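Local coordinates for HI0065 (Haemophilus influenzae, PDB 1HTW), which is required for forming the threonylcarbamoyl group on adenosine 37 of tRNAs reading codons that begin with adenine, and binds ATP and magnesium, at residues Lys79-Tyr87 with Tyr103-Trp114. Residues are numbered along the deposited sequence; the frame is centred on the assembly and turned at random.
With NA (sodium ion), chain F; MG (magnesium ion), chain D.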
loop_
_atom_site.group_PDB
_atom_site.type_symbol
_atom_site.label_atom_id
_atom_site.label_comp_id
_atom_site.label_asym_id
_atom_site.label_seq_id
_atom_site.Cartn_x
_atom_site.Cartn_y
_atom_site.Cartn_z
ATOM N N LYS A 79 13.201 -7.368 -4.018
ATOM C CA LYS A 79 11.723 -7.455 -4.005
ATOM C C LYS A 79 11.127 -6.326 -4.817
ATOM O O LYS A 79 11.576 -5.176 -4.617
ATOM C CB LYS A 79 11.271 -7.316 -2.525
ATOM C CG LYS A 79 9.737 -7.489 -2.404
ATOM C CD LYS A 79 9.406 -8.999 -2.614
ATOM C CE LYS A 79 7.912 -9.213 -2.394
ATOM N NZ LYS A 79 7.561 -10.693 -2.381
ATOM N N MET A 80 10.239 -6.584 -5.726
ATOM C CA MET A 80 9.673 -5.525 -6.582
ATOM C C MET A 80 8.407 -4.966 -5.899
ATOM O O MET A 80 7.475 -5.697 -5.602
ATOM C CB MET A 80 9.325 -6.079 -7.951
ATOM C CG MET A 80 10.506 -6.746 -8.685
ATOM S SD MET A 80 12.087 -5.614 -8.733
ATOM C CE MET A 80 11.354 -4.184 -9.694
ATOM N N ILE A 81 8.370 -3.649 -5.705
ATOM C CA ILE A 81 7.251 -3.012 -5.005
ATOM C C ILE A 81 6.770 -1.858 -5.882
ATOM O O ILE A 81 7.629 -1.102 -6.329
ATOM C CB ILE A 81 7.642 -2.555 -3.611
ATOM C CG1 ILE A 81 8.070 -3.824 -2.799
ATOM C CG2 ILE A 81 6.416 -1.927 -2.898
ATOM C CD1 ILE A 81 8.860 -3.559 -1.590
ATOM N N TYR A 82 5.491 -1.810 -6.102
ATOM C CA TYR A 82 4.922 -0.811 -7.010
ATOM C C TYR A 82 3.989 0.149 -6.240
ATOM O O TYR A 82 3.180 -0.315 -5.482
ATOM C CB TYR A 82 4.128 -1.470 -8.129
ATOM C CG TYR A 82 5.076 -2.295 -8.988
ATOM C CD1 TYR A 82 5.846 -1.742 -9.965
ATOM C CD2 TYR A 82 5.208 -3.659 -8.675
ATOM C CE1 TYR A 82 6.731 -2.529 -10.708
ATOM C CE2 TYR A 82 6.153 -4.422 -9.374
ATOM C CZ TYR A 82 6.882 -3.853 -10.370
ATOM O OH TYR A 82 7.736 -4.669 -11.124
ATOM N N HIS A 83 4.334 1.429 -6.349
ATOM C CA HIS A 83 3.495 2.452 -5.646
ATOM C C HIS A 83 2.675 3.108 -6.742
ATOM O O HIS A 83 3.168 3.620 -7.759
ATOM C CB HIS A 83 4.450 3.472 -4.991
ATOM C CG HIS A 83 3.695 4.593 -4.297
ATOM N ND1 HIS A 83 4.290 5.803 -4.072
ATOM C CD2 HIS A 83 2.453 4.623 -3.782
ATOM C CE1 HIS A 83 3.415 6.600 -3.444
ATOM N NE2 HIS A 83 2.301 5.905 -3.212
ATOM N N PHE A 84 1.348 3.053 -6.556
ATOM C CA PHE A 84 0.433 3.672 -7.534
ATOM C C PHE A 84 -0.312 4.845 -6.911
ATOM O O PHE A 84 -0.673 4.759 -5.746
ATOM C CB PHE A 84 -0.635 2.644 -7.942
ATOM C CG PHE A 84 -0.118 1.515 -8.801
ATOM C CD1 PHE A 84 0.446 0.405 -8.168
ATOM C CD2 PHE A 84 -0.379 1.485 -10.160
ATOM C CE1 PHE A 84 0.878 -0.675 -8.930
ATOM C CE2 PHE A 84 0.087 0.413 -10.918
ATOM C CZ PHE A 84 0.706 -0.634 -10.296
ATOM N N ASP A 85 -0.403 5.949 -7.666
ATOM C CA ASP A 85 -1.346 7.025 -7.291
ATOM C C ASP A 85 -2.207 7.233 -8.546
ATOM O O ASP A 85 -1.667 7.722 -9.552
ATOM C CB ASP A 85 -0.686 8.349 -6.937
ATOM C CG ASP A 85 -1.841 9.327 -6.499
ATOM O OD1 ASP A 85 -2.971 9.060 -6.922
ATOM O OD2 ASP A 85 -1.565 10.219 -5.711
ATOM N N LEU A 86 -3.426 6.774 -8.512
ATOM C CA LEU A 86 -4.316 6.663 -9.620
ATOM C C LEU A 86 -5.231 7.889 -9.796
ATOM O O LEU A 86 -6.155 7.812 -10.594
ATOM C CB LEU A 86 -5.163 5.413 -9.661
ATOM C CG LEU A 86 -4.455 4.048 -9.637
ATOM C CD1 LEU A 86 -5.424 2.898 -9.751
ATOM C CD2 LEU A 86 -3.389 3.993 -10.731
ATOM N N TYR A 87 -4.922 8.915 -9.021
ATOM C CA TYR A 87 -5.789 10.100 -9.052
ATOM C C TYR A 87 -6.048 10.602 -10.461
ATOM O O TYR A 87 -7.198 10.928 -10.800
ATOM C CB TYR A 87 -5.193 11.218 -8.192
ATOM C CG TYR A 87 -6.174 12.394 -8.136
ATOM C CD1 TYR A 87 -7.520 12.147 -7.909
ATOM C CD2 TYR A 87 -5.751 13.689 -8.353
ATOM C CE1 TYR A 87 -8.432 13.192 -7.874
ATOM C CE2 TYR A 87 -6.657 14.742 -8.328
ATOM C CZ TYR A 87 -7.984 14.487 -8.073
ATOM O OH TYR A 87 -8.887 15.521 -8.039
ATOM N N TYR A 103 3.225 -6.437 -13.369
ATOM C CA TYR A 103 3.243 -6.082 -11.956
ATOM C C TYR A 103 2.237 -6.861 -11.116
ATOM O O TYR A 103 2.514 -7.133 -9.941
ATOM C CB TYR A 103 2.998 -4.598 -11.754
ATOM C CG TYR A 103 3.884 -3.685 -12.576
ATOM C CD1 TYR A 103 4.939 -4.160 -13.336
ATOM C CD2 TYR A 103 3.614 -2.325 -12.598
ATOM C CE1 TYR A 103 5.712 -3.289 -14.105
ATOM C CE2 TYR A 103 4.348 -1.457 -13.374
ATOM C CZ TYR A 103 5.411 -1.945 -14.111
ATOM O OH TYR A 103 6.188 -1.055 -14.817
ATOM N N PHE A 104 1.074 -7.169 -11.661
ATOM C CA PHE A 104 0.057 -7.886 -10.912
ATOM C C PHE A 104 0.230 -9.398 -11.052
ATOM O O PHE A 104 -0.403 -10.132 -10.293
ATOM C CB PHE A 104 -1.356 -7.477 -11.271
ATOM C CG PHE A 104 -1.672 -6.009 -11.237
ATOM C CD1 PHE A 104 -1.149 -5.179 -10.263
ATOM C CD2 PHE A 104 -2.521 -5.455 -12.185
ATOM C CE1 PHE A 104 -1.432 -3.824 -10.254
ATOM C CE2 PHE A 104 -2.838 -4.113 -12.157
ATOM C CZ PHE A 104 -2.282 -3.293 -11.199
ATOM N N ASN A 105 1.132 -9.835 -11.935
ATOM C CA ASN A 105 1.359 -11.251 -12.153
ATOM C C ASN A 105 2.654 -11.815 -11.633
ATOM O O ASN A 105 3.060 -12.912 -12.074
ATOM C CB ASN A 105 1.344 -11.552 -13.686
ATOM C CG ASN A 105 -0.083 -11.743 -14.136
ATOM O OD1 ASN A 105 -0.781 -10.766 -14.368
ATOM N ND2 ASN A 105 -0.499 -13.000 -14.232
ATOM N N THR A 106 3.331 -11.144 -10.734
ATOM C CA THR A 106 4.599 -11.606 -10.164
ATOM C C THR A 106 4.539 -11.454 -8.660
ATOM O O THR A 106 3.449 -11.030 -8.180
ATOM C CB THR A 106 5.756 -10.863 -10.829
ATOM O OG1 THR A 106 7.019 -11.440 -10.535
ATOM C CG2 THR A 106 5.729 -9.406 -10.327
ATOM N N ASP A 107 5.511 -11.849 -7.902
ATOM C CA ASP A 107 5.575 -11.866 -6.464
ATOM C C ASP A 107 6.022 -10.440 -5.955
ATOM O O ASP A 107 7.062 -10.309 -5.338
ATOM C CB ASP A 107 6.562 -12.902 -5.961
ATOM C CG ASP A 107 7.932 -12.839 -6.596
ATOM O OD1 ASP A 107 8.000 -12.459 -7.794
ATOM O OD2 ASP A 107 8.913 -13.209 -5.934
ATOM N N SER A 108 5.139 -9.556 -6.357
ATOM C CA SER A 108 5.389 -8.129 -5.978
ATOM C C SER A 108 4.469 -7.729 -4.830
ATOM O O SER A 108 3.669 -8.477 -4.306
ATOM C CB SER A 108 5.038 -7.303 -7.211
ATOM O OG SER A 108 3.664 -7.300 -7.512
ATOM N N ILE A 109 4.671 -6.449 -4.438
ATOM C CA ILE A 109 3.719 -5.848 -3.440
ATOM C C ILE A 109 3.240 -4.560 -4.175
ATOM O O ILE A 109 4.109 -3.868 -4.693
ATOM C CB ILE A 109 4.472 -5.443 -2.178
ATOM C CG1 ILE A 109 4.783 -6.731 -1.353
ATOM C CG2 ILE A 109 3.529 -4.579 -1.310
ATOM C CD1 ILE A 109 5.799 -6.623 -0.314
ATOM N N CYS A 110 1.941 -4.307 -4.173
ATOM C CA CYS A 110 1.464 -3.116 -4.886
ATOM C C CYS A 110 0.738 -2.249 -3.794
ATOM O O CYS A 110 -0.146 -2.782 -3.121
ATOM C CB CYS A 110 0.479 -3.456 -5.963
ATOM S SG CYS A 110 1.262 -4.358 -7.394
ATOM N N LEU A 111 1.113 -0.988 -3.793
ATOM C CA LEU A 111 0.486 -0.083 -2.750
ATOM C C LEU A 111 -0.215 1.018 -3.551
ATOM O O LEU A 111 0.473 1.686 -4.342
ATOM C CB LEU A 111 1.643 0.512 -1.946
ATOM C CG LEU A 111 2.661 -0.501 -1.351
ATOM C CD1 LEU A 111 3.842 0.235 -0.698
ATOM C CD2 LEU A 111 1.967 -1.346 -0.231
ATOM N N ILE A 112 -1.520 1.087 -3.409
ATOM C CA ILE A 112 -2.342 1.824 -4.335
ATOM C C ILE A 112 -3.134 2.950 -3.663
ATOM O O ILE A 112 -3.959 2.677 -2.806
ATOM C CB ILE A 112 -3.297 0.864 -5.031
ATOM C CG1 ILE A 112 -2.400 -0.211 -5.778
ATOM C CG2 ILE A 112 -4.210 1.541 -6.033
ATOM C CD1 ILE A 112 -3.232 -1.168 -6.585
ATOM N N GLU A 113 -2.882 4.161 -4.127
ATOM C CA GLU A 113 -3.681 5.333 -3.702
ATOM C C GLU A 113 -4.690 5.617 -4.774
ATOM O O GLU A 113 -4.486 5.356 -5.968
ATOM C CB GLU A 113 -2.777 6.554 -3.468
ATOM C CG GLU A 113 -1.818 6.385 -2.307
ATOM C CD GLU A 113 -0.917 7.531 -2.009
ATOM O OE1 GLU A 113 -1.438 8.686 -1.879
ATOM O OE2 GLU A 113 0.288 7.323 -1.790
ATOM N N TRP A 114 -5.939 5.972 -4.377
ATOM C CA TRP A 114 -7.013 6.180 -5.319
ATOM C C TRP A 114 -7.373 4.957 -6.125
ATOM O O TRP A 114 -7.667 4.976 -7.328
ATOM C CB TRP A 114 -6.656 7.344 -6.276
ATOM C CG TRP A 114 -6.863 8.679 -5.639
ATOM C CD1 TRP A 114 -5.922 9.476 -5.043
ATOM C CD2 TRP A 114 -8.105 9.392 -5.541
ATOM N NE1 TRP A 114 -6.506 10.620 -4.576
ATOM C CE2 TRP A 114 -7.840 10.593 -4.876
ATOM C CE3 TRP A 114 -9.411 9.103 -5.945
ATOM C CZ2 TRP A 114 -8.837 11.535 -4.600
ATOM C CZ3 TRP A 114 -10.402 10.049 -5.681
ATOM C CH2 TRP A 114 -10.102 11.244 -5.011
HETATM NA NA NA F . -6.698 3.269 -2.649
HETATM MG MG MG D . -0.442 10.580 -1.506
HETATM O O HOH W 1 4.686 -10.827 -2.933
HETATM O O HOH W 2 9.459 -9.387 -6.354
HETATM O O HOH W 3 -3.425 11.777 -4.331
HETATM O O HOH W 4 0.027 10.658 -3.730
HETATM O O HOH W 5 -2.252 11.623 -1.908
HETATM O O HOH W 6 0.643 12.483 -1.433
#
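His83 and Glu113 show how neighbouring parallel strands can place a metal ligand beside a second-shell partner. NE2 of His83 donates to Glu113 OE2 over 2.8 Å, which probably helps fix the carboxylate; the acceptor lies in the imidazole plane, but the proton arrives on the anti side of the carboxylate, 32° out of its plane. CG of His83 stands anti to the backbone N (chi1 178°), which swings the ring along the strand toward Glu113. The other oxygen, Glu113 OE1, binds magnesium at 2.2 Å, with Thr47 as a further ligand. Asp85 acts from the second shell: its OD2 accepts a 2.6 Å hydrogen bond from a water on the metal, while its OD1 closes an Asx turn with the backbone N of Tyr87.

Beneath these side chains, six backbone hydrogen bonds run from Ile109 N–Met80 O to Leu86 N–Glu113 O. The two strands are adjacent in the mixed sheet of this P-loop NTPase fold, and helix 46-56, which follows the Walker A loop, packs on the face bearing Ile81, His83, Leu111 and Glu113.

The opposite face, with Tyr82, Phe84, Cys110 and Ile112, brings aromatic rings together. Tyr82 and Tyr103 form an offset stack, centroids 3.9 Å apart and planes 10° from parallel, and Ser108 CB sits at the edge of the Tyr82 ring. Ser108 OG donates to Tyr103 O at 2.7 Å, holding the turn 103-108 together beside that ring. Phe84 CZ meets Phe104 CE1 obliquely at 3.8 Å, and Cys110 SG lies 4.0 Å from Phe84 CE1. Past the ends of both strands, Tyr87 CD1 rests over one face of the Trp114 indole, 3.4 Å from CE2.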